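Local coordinates for protein peptidoglycan-binding domain 1 (Burkholderia, PDB 5NM7) that probably binds bacterial peptidoglycan and cleaves its glycan chains as a modular phage endolysin with a lysozyme-like catalytic part, at residues 179-193 / 209-221. Numbering follows the deposited sequence.
Sequences GAFQIMGFHWKALGY and EQLEAFVRFVLAD. With GLY (glycine), chain E.
R216 lies over the face of the Y193 ring, its NH1 3.3 Å above the plane and over the centre, in a cation-pi contact with the two planes 33° apart. R216 NH1 also donates to L191 O (3.1 Å), tilted out of the carbonyl plane, while R216 NE makes a nearly straight hydrogen bond, part of a salt bridge, to E212 OE2 (2.7 Å) in the guanidinium plane. E212 OE1 turns to R86 and to the amino group of a bound glycine. Y193 OH reaches A213 and a water that also bonds E209 O and OE1.

L191 CD2 rests on A220 CB (3.7 Å), and I183 packs on A213 and F217 of helix 207-219. F217 presents its edge to the face of H187, F217 CE2 coming 3.4 Å from H187 NE2. At the other end F181 lies obliquely against F214, F214 CB makes a CH-pi contact over the F181 ring, and Q210 OE1 accepts from A180 N (2.8 Å), the donor standing above the carbonyl plane. An apolar core flanked by polar grips thus fixes the turn, short strand and loop of 179-193 to the helix, and the E212-R216 pair joins this packing to the glycine pocket.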
loop_
_atom_site.group_PDB
_atom_site.type_symbol
_atom_site.label_atom_id
_atom_site.label_comp_id
_atom_site.label_asym_id
_atom_site.label_seq_id
_atom_site.Cartn_x
_atom_site.Cartn_y
_atom_site.Cartn_z
ATOM N N GLY A 179 7.885 0.711 -0.248
ATOM C CA GLY A 179 6.689 1.513 -0.127
ATOM C C GLY A 179 5.415 0.698 0.031
ATOM O O GLY A 179 5.450 -0.500 0.296
ATOM N N ALA A 180 4.303 1.422 -0.092
ATOM C CA ALA A 180 2.980 0.935 0.253
ATOM C C ALA A 180 2.598 -0.286 -0.575
ATOM O O ALA A 180 1.889 -1.166 -0.077
ATOM C CB ALA A 180 1.949 2.026 0.040
ATOM N N PHE A 181 3.121 -0.371 -1.819
ATOM C CA PHE A 181 2.862 -1.540 -2.685
ATOM C C PHE A 181 4.007 -2.520 -2.824
ATOM O O PHE A 181 3.934 -3.464 -3.590
ATOM C CB PHE A 181 2.372 -1.043 -4.055
ATOM C CG PHE A 181 1.074 -0.351 -3.963
ATOM C CD1 PHE A 181 -0.124 -1.064 -4.001
ATOM C CD2 PHE A 181 1.014 0.993 -3.730
ATOM C CE1 PHE A 181 -1.323 -0.421 -3.840
ATOM C CE2 PHE A 181 -0.199 1.633 -3.610
ATOM C CZ PHE A 181 -1.372 0.920 -3.630
ATOM N N GLN A 182 5.083 -2.306 -2.062
ATOM C CA GLN A 182 6.180 -3.241 -1.981
ATOM C C GLN A 182 6.697 -3.663 -3.362
ATOM O O GLN A 182 6.765 -4.863 -3.684
ATOM C CB GLN A 182 5.806 -4.411 -1.068
ATOM C CG GLN A 182 5.696 -3.982 0.384
ATOM C CD GLN A 182 7.063 -3.657 0.977
ATOM O OE1 GLN A 182 7.829 -4.570 1.261
ATOM N NE2 GLN A 182 7.379 -2.392 1.110
ATOM N N ILE A 183 7.003 -2.654 -4.165
ATOM C CA ILE A 183 7.547 -2.888 -5.508
ATOM C C ILE A 183 9.028 -3.203 -5.369
ATOM O O ILE A 183 9.781 -2.445 -4.716
ATOM C CB ILE A 183 7.276 -1.708 -6.422
ATOM C CG1 ILE A 183 5.774 -1.396 -6.509
ATOM C CG2 ILE A 183 7.882 -1.954 -7.804
ATOM C CD1 ILE A 183 4.897 -2.521 -7.015
ATOM N N MET A 184 9.462 -4.322 -5.966
ATOM C CA MET A 184 10.866 -4.671 -5.953
ATOM C C MET A 184 11.715 -3.678 -6.726
ATOM O O MET A 184 11.397 -3.285 -7.846
ATOM C CB MET A 184 11.087 -6.058 -6.489
ATOM C CG MET A 184 10.528 -7.169 -5.623
ATOM S SD MET A 184 11.299 -7.298 -4.005
ATOM C CE MET A 184 13.031 -7.530 -4.367
ATOM N N GLY A 185 12.830 -3.276 -6.128
ATOM C CA GLY A 185 13.720 -2.332 -6.722
ATOM C C GLY A 185 14.269 -2.775 -8.099
ATOM O O GLY A 185 14.528 -1.919 -8.933
ATOM N N PHE A 186 14.390 -4.079 -8.324
ATOM C CA PHE A 186 14.929 -4.552 -9.603
ATOM C C PHE A 186 14.047 -4.221 -10.811
ATOM O O PHE A 186 14.516 -4.321 -11.977
ATOM C CB PHE A 186 15.277 -6.028 -9.566
ATOM C CG PHE A 186 14.109 -6.973 -9.457
ATOM C CD1 PHE A 186 13.259 -7.207 -10.540
ATOM C CD2 PHE A 186 13.886 -7.677 -8.291
ATOM C CE1 PHE A 186 12.195 -8.097 -10.422
ATOM C CE2 PHE A 186 12.838 -8.567 -8.164
ATOM C CZ PHE A 186 11.989 -8.780 -9.232
ATOM N N HIS A 187 12.817 -3.805 -10.572
ATOM C CA HIS A 187 11.954 -3.306 -11.647
ATOM C C HIS A 187 12.288 -1.902 -12.137
ATOM O O HIS A 187 11.641 -1.419 -13.052
ATOM C CB HIS A 187 10.464 -3.406 -11.233
ATOM C CG HIS A 187 9.955 -4.804 -11.163
ATOM N ND1 HIS A 187 9.653 -5.549 -12.289
ATOM C CD2 HIS A 187 9.716 -5.606 -10.107
ATOM C CE1 HIS A 187 9.263 -6.752 -11.924
ATOM N NE2 HIS A 187 9.277 -6.813 -10.602
ATOM N N TRP A 188 13.237 -1.187 -11.500
ATOM C CA TRP A 188 13.447 0.250 -11.809
ATOM C C TRP A 188 13.592 0.532 -13.309
ATOM O O TRP A 188 13.014 1.484 -13.832
ATOM C CB TRP A 188 14.624 0.817 -11.042
ATOM C CG TRP A 188 15.922 0.274 -11.467
ATOM C CD1 TRP A 188 16.622 -0.716 -10.892
ATOM C CD2 TRP A 188 16.739 0.757 -12.559
ATOM N NE1 TRP A 188 17.808 -0.922 -11.565
ATOM C CE2 TRP A 188 17.888 -0.023 -12.595
ATOM C CE3 TRP A 188 16.572 1.769 -13.520
ATOM C CZ2 TRP A 188 18.904 0.163 -13.564
ATOM C CZ3 TRP A 188 17.546 1.911 -14.524
ATOM C CH2 TRP A 188 18.713 1.129 -14.502
ATOM N N LYS A 189 14.330 -0.342 -13.994
ATOM C CA LYS A 189 14.614 -0.169 -15.418
ATOM C C LYS A 189 13.379 -0.419 -16.275
ATOM O O LYS A 189 13.016 0.430 -17.091
ATOM C CB LYS A 189 15.763 -1.056 -15.861
ATOM C CG LYS A 189 16.367 -0.590 -17.190
ATOM C CD LYS A 189 17.554 -1.448 -17.590
ATOM C CE LYS A 189 18.173 -0.901 -18.861
ATOM N NZ LYS A 189 19.387 -1.646 -19.248
ATOM N N ALA A 190 12.732 -1.545 -16.043
ATOM C CA ALA A 190 11.459 -1.896 -16.687
ATOM C C ALA A 190 10.402 -0.837 -16.523
ATOM O O ALA A 190 9.553 -0.679 -17.404
ATOM C CB ALA A 190 10.932 -3.216 -16.157
ATOM N N LEU A 191 10.412 -0.144 -15.373
ATOM C CA LEU A 191 9.416 0.869 -15.081
ATOM C C LEU A 191 9.832 2.280 -15.455
ATOM O O LEU A 191 9.124 3.242 -15.158
ATOM C CB LEU A 191 9.045 0.806 -13.585
ATOM C CG LEU A 191 8.549 -0.525 -13.067
ATOM C CD1 LEU A 191 7.982 -0.459 -11.658
ATOM C CD2 LEU A 191 7.611 -1.227 -14.000
ATOM N N GLY A 192 10.951 2.426 -16.144
ATOM C CA GLY A 192 11.320 3.692 -16.710
ATOM C C GLY A 192 11.948 4.695 -15.796
ATOM O O GLY A 192 11.936 5.879 -16.099
ATOM N N TYR A 193 12.496 4.242 -14.665
ATOM C CA TYR A 193 13.229 5.129 -13.783
ATOM C C TYR A 193 14.676 5.261 -14.293
ATOM O O TYR A 193 15.177 4.350 -14.958
ATOM C CB TYR A 193 13.246 4.589 -12.345
ATOM C CG TYR A 193 11.884 4.617 -11.710
ATOM C CD1 TYR A 193 10.973 3.591 -11.921
ATOM C CD2 TYR A 193 11.496 5.667 -10.909
ATOM C CE1 TYR A 193 9.734 3.615 -11.328
ATOM C CE2 TYR A 193 10.231 5.727 -10.339
ATOM C CZ TYR A 193 9.348 4.695 -10.535
ATOM O OH TYR A 193 8.107 4.731 -9.971
ATOM N N GLU A 209 4.327 8.765 -4.897
ATOM C CA GLU A 209 5.383 8.177 -5.691
ATOM C C GLU A 209 5.387 6.659 -5.592
ATOM O O GLU A 209 5.663 5.971 -6.562
ATOM C CB GLU A 209 6.760 8.730 -5.306
ATOM C CG GLU A 209 6.946 10.186 -5.702
ATOM C CD GLU A 209 7.009 10.386 -7.230
ATOM O OE1 GLU A 209 7.444 9.461 -7.931
ATOM O OE2 GLU A 209 6.652 11.471 -7.748
ATOM N N GLN A 210 5.054 6.147 -4.418
ATOM C CA GLN A 210 4.987 4.708 -4.198
ATOM C C GLN A 210 3.847 4.091 -5.006
ATOM O O GLN A 210 4.014 3.014 -5.569
ATOM C CB GLN A 210 4.816 4.446 -2.727
ATOM C CG GLN A 210 6.028 4.893 -1.951
ATOM C CD GLN A 210 5.834 4.740 -0.458
ATOM O OE1 GLN A 210 4.825 4.220 -0.003
ATOM N NE2 GLN A 210 6.832 5.152 0.301
ATOM N N LEU A 211 2.719 4.779 -5.047
ATOM C CA LEU A 211 1.584 4.376 -5.918
ATOM C C LEU A 211 1.974 4.468 -7.399
ATOM O O LEU A 211 1.573 3.616 -8.180
ATOM C CB LEU A 211 0.364 5.230 -5.698
ATOM C CG LEU A 211 -0.881 5.011 -6.587
ATOM C CD1 LEU A 211 -1.431 3.604 -6.451
ATOM C CD2 LEU A 211 -1.932 6.033 -6.242
ATOM N N GLU A 212 2.744 5.491 -7.774
ATOM C CA GLU A 212 3.201 5.645 -9.172
ATOM C C GLU A 212 4.017 4.432 -9.581
ATOM O O GLU A 212 3.874 3.955 -10.702
ATOM C CB GLU A 212 3.986 6.955 -9.365
ATOM C CG GLU A 212 4.672 7.160 -10.726
ATOM C CD GLU A 212 3.740 7.190 -11.907
ATOM O OE1 GLU A 212 2.497 7.348 -11.787
ATOM O OE2 GLU A 212 4.239 7.015 -13.050
ATOM N N ALA A 213 4.857 3.910 -8.668
ATOM C CA ALA A 213 5.589 2.695 -8.931
ATOM C C ALA A 213 4.673 1.531 -9.196
ATOM O O ALA A 213 4.882 0.748 -10.178
ATOM C CB ALA A 213 6.561 2.354 -7.836
ATOM N N PHE A 214 3.646 1.416 -8.377
ATOM C CA PHE A 214 2.622 0.375 -8.613
ATOM C C PHE A 214 1.961 0.536 -9.973
ATOM O O PHE A 214 1.831 -0.441 -10.705
ATOM C CB PHE A 214 1.577 0.353 -7.491
ATOM C CG PHE A 214 0.343 -0.462 -7.795
ATOM C CD1 PHE A 214 0.310 -1.812 -7.509
ATOM C CD2 PHE A 214 -0.769 0.122 -8.358
ATOM C CE1 PHE A 214 -0.794 -2.567 -7.793
ATOM C CE2 PHE A 214 -1.889 -0.641 -8.657
ATOM C CZ PHE A 214 -1.894 -1.977 -8.358
ATOM N N VAL A 215 1.560 1.751 -10.301
ATOM C CA VAL A 215 0.925 2.022 -11.606
ATOM C C VAL A 215 1.858 1.576 -12.730
ATOM O O VAL A 215 1.446 0.854 -13.659
ATOM C CB VAL A 215 0.567 3.502 -11.740
ATOM C CG1 VAL A 215 0.225 3.881 -13.164
ATOM C CG2 VAL A 215 -0.598 3.826 -10.813
ATOM N N ARG A 216 3.116 1.998 -12.657
ATOM C CA ARG A 216 4.082 1.585 -13.698
ATOM C C ARG A 216 4.263 0.081 -13.757
ATOM O O ARG A 216 4.400 -0.478 -14.855
ATOM C CB ARG A 216 5.413 2.291 -13.525
ATOM C CG ARG A 216 5.323 3.812 -13.672
ATOM C CD ARG A 216 6.687 4.398 -13.361
ATOM N NE ARG A 216 6.705 5.858 -13.411
ATOM C CZ ARG A 216 7.816 6.597 -13.560
ATOM N NH1 ARG A 216 9.001 6.023 -13.713
ATOM N NH2 ARG A 216 7.722 7.935 -13.568
ATOM N N PHE A 217 4.289 -0.571 -12.593
ATOM C CA PHE A 217 4.458 -2.005 -12.470
ATOM C C PHE A 217 3.345 -2.734 -13.188
ATOM O O PHE A 217 3.597 -3.667 -13.966
ATOM C CB PHE A 217 4.487 -2.410 -11.013
ATOM C CG PHE A 217 4.637 -3.872 -10.784
ATOM C CD1 PHE A 217 3.545 -4.623 -10.407
ATOM C CD2 PHE A 217 5.872 -4.503 -10.876
ATOM C CE1 PHE A 217 3.699 -5.968 -10.164
ATOM C CE2 PHE A 217 6.033 -5.854 -10.642
ATOM C CZ PHE A 217 4.919 -6.603 -10.281
ATOM N N VAL A 218 2.133 -2.259 -12.970
ATOM C CA VAL A 218 0.959 -2.861 -13.607
ATOM C C VAL A 218 0.981 -2.587 -15.111
ATOM O O VAL A 218 0.721 -3.501 -15.910
ATOM C CB VAL A 218 -0.340 -2.414 -12.965
ATOM C CG1 VAL A 218 -1.532 -3.013 -13.683
ATOM C CG2 VAL A 218 -0.374 -2.874 -11.501
ATOM N N LEU A 219 1.299 -1.359 -15.490
ATOM C CA LEU A 219 1.401 -1.001 -16.907
ATOM C C LEU A 219 2.418 -1.854 -17.653
ATOM O O LEU A 219 2.239 -2.119 -18.857
ATOM C CB LEU A 219 1.694 0.480 -17.092
ATOM C CG LEU A 219 0.582 1.485 -16.797
ATOM C CD1 LEU A 219 1.065 2.911 -16.827
ATOM C CD2 LEU A 219 -0.605 1.312 -17.733
ATOM N N ALA A 220 3.474 -2.273 -16.966
ATOM C CA ALA A 220 4.519 -3.114 -17.552
ATOM C C ALA A 220 4.136 -4.574 -17.756
ATOM O O ALA A 220 4.861 -5.296 -18.446
ATOM C CB ALA A 220 5.784 -3.025 -16.709
ATOM N N ASP A 221 3.016 -5.004 -17.178
ATOM C CA ASP A 221 2.512 -6.357 -17.343
ATOM C C ASP A 221 1.122 -6.305 -17.959
ATOM O O ASP A 221 0.134 -6.114 -17.295
ATOM C CB ASP A 221 2.504 -7.063 -15.989
ATOM C CG ASP A 221 2.156 -8.542 -16.109
ATOM O OD1 ASP A 221 1.380 -8.920 -17.021
ATOM O OD2 ASP A 221 2.606 -9.317 -15.265
HETATM N N GLY E . -0.089 7.863 -10.821
HETATM C CA GLY E . -0.267 7.582 -9.355
HETATM C C GLY E . 0.200 8.729 -8.494
HETATM O O GLY E . 0.606 9.729 -9.075
HETATM O OXT GLY E . 0.161 8.718 -7.242
HETATM O O HOH W 1 5.018 0.981 -3.505
HETATM O O HOH W 2 11.039 8.113 -13.626
HETATM O O HOH W 3 7.540 6.758 -8.375
#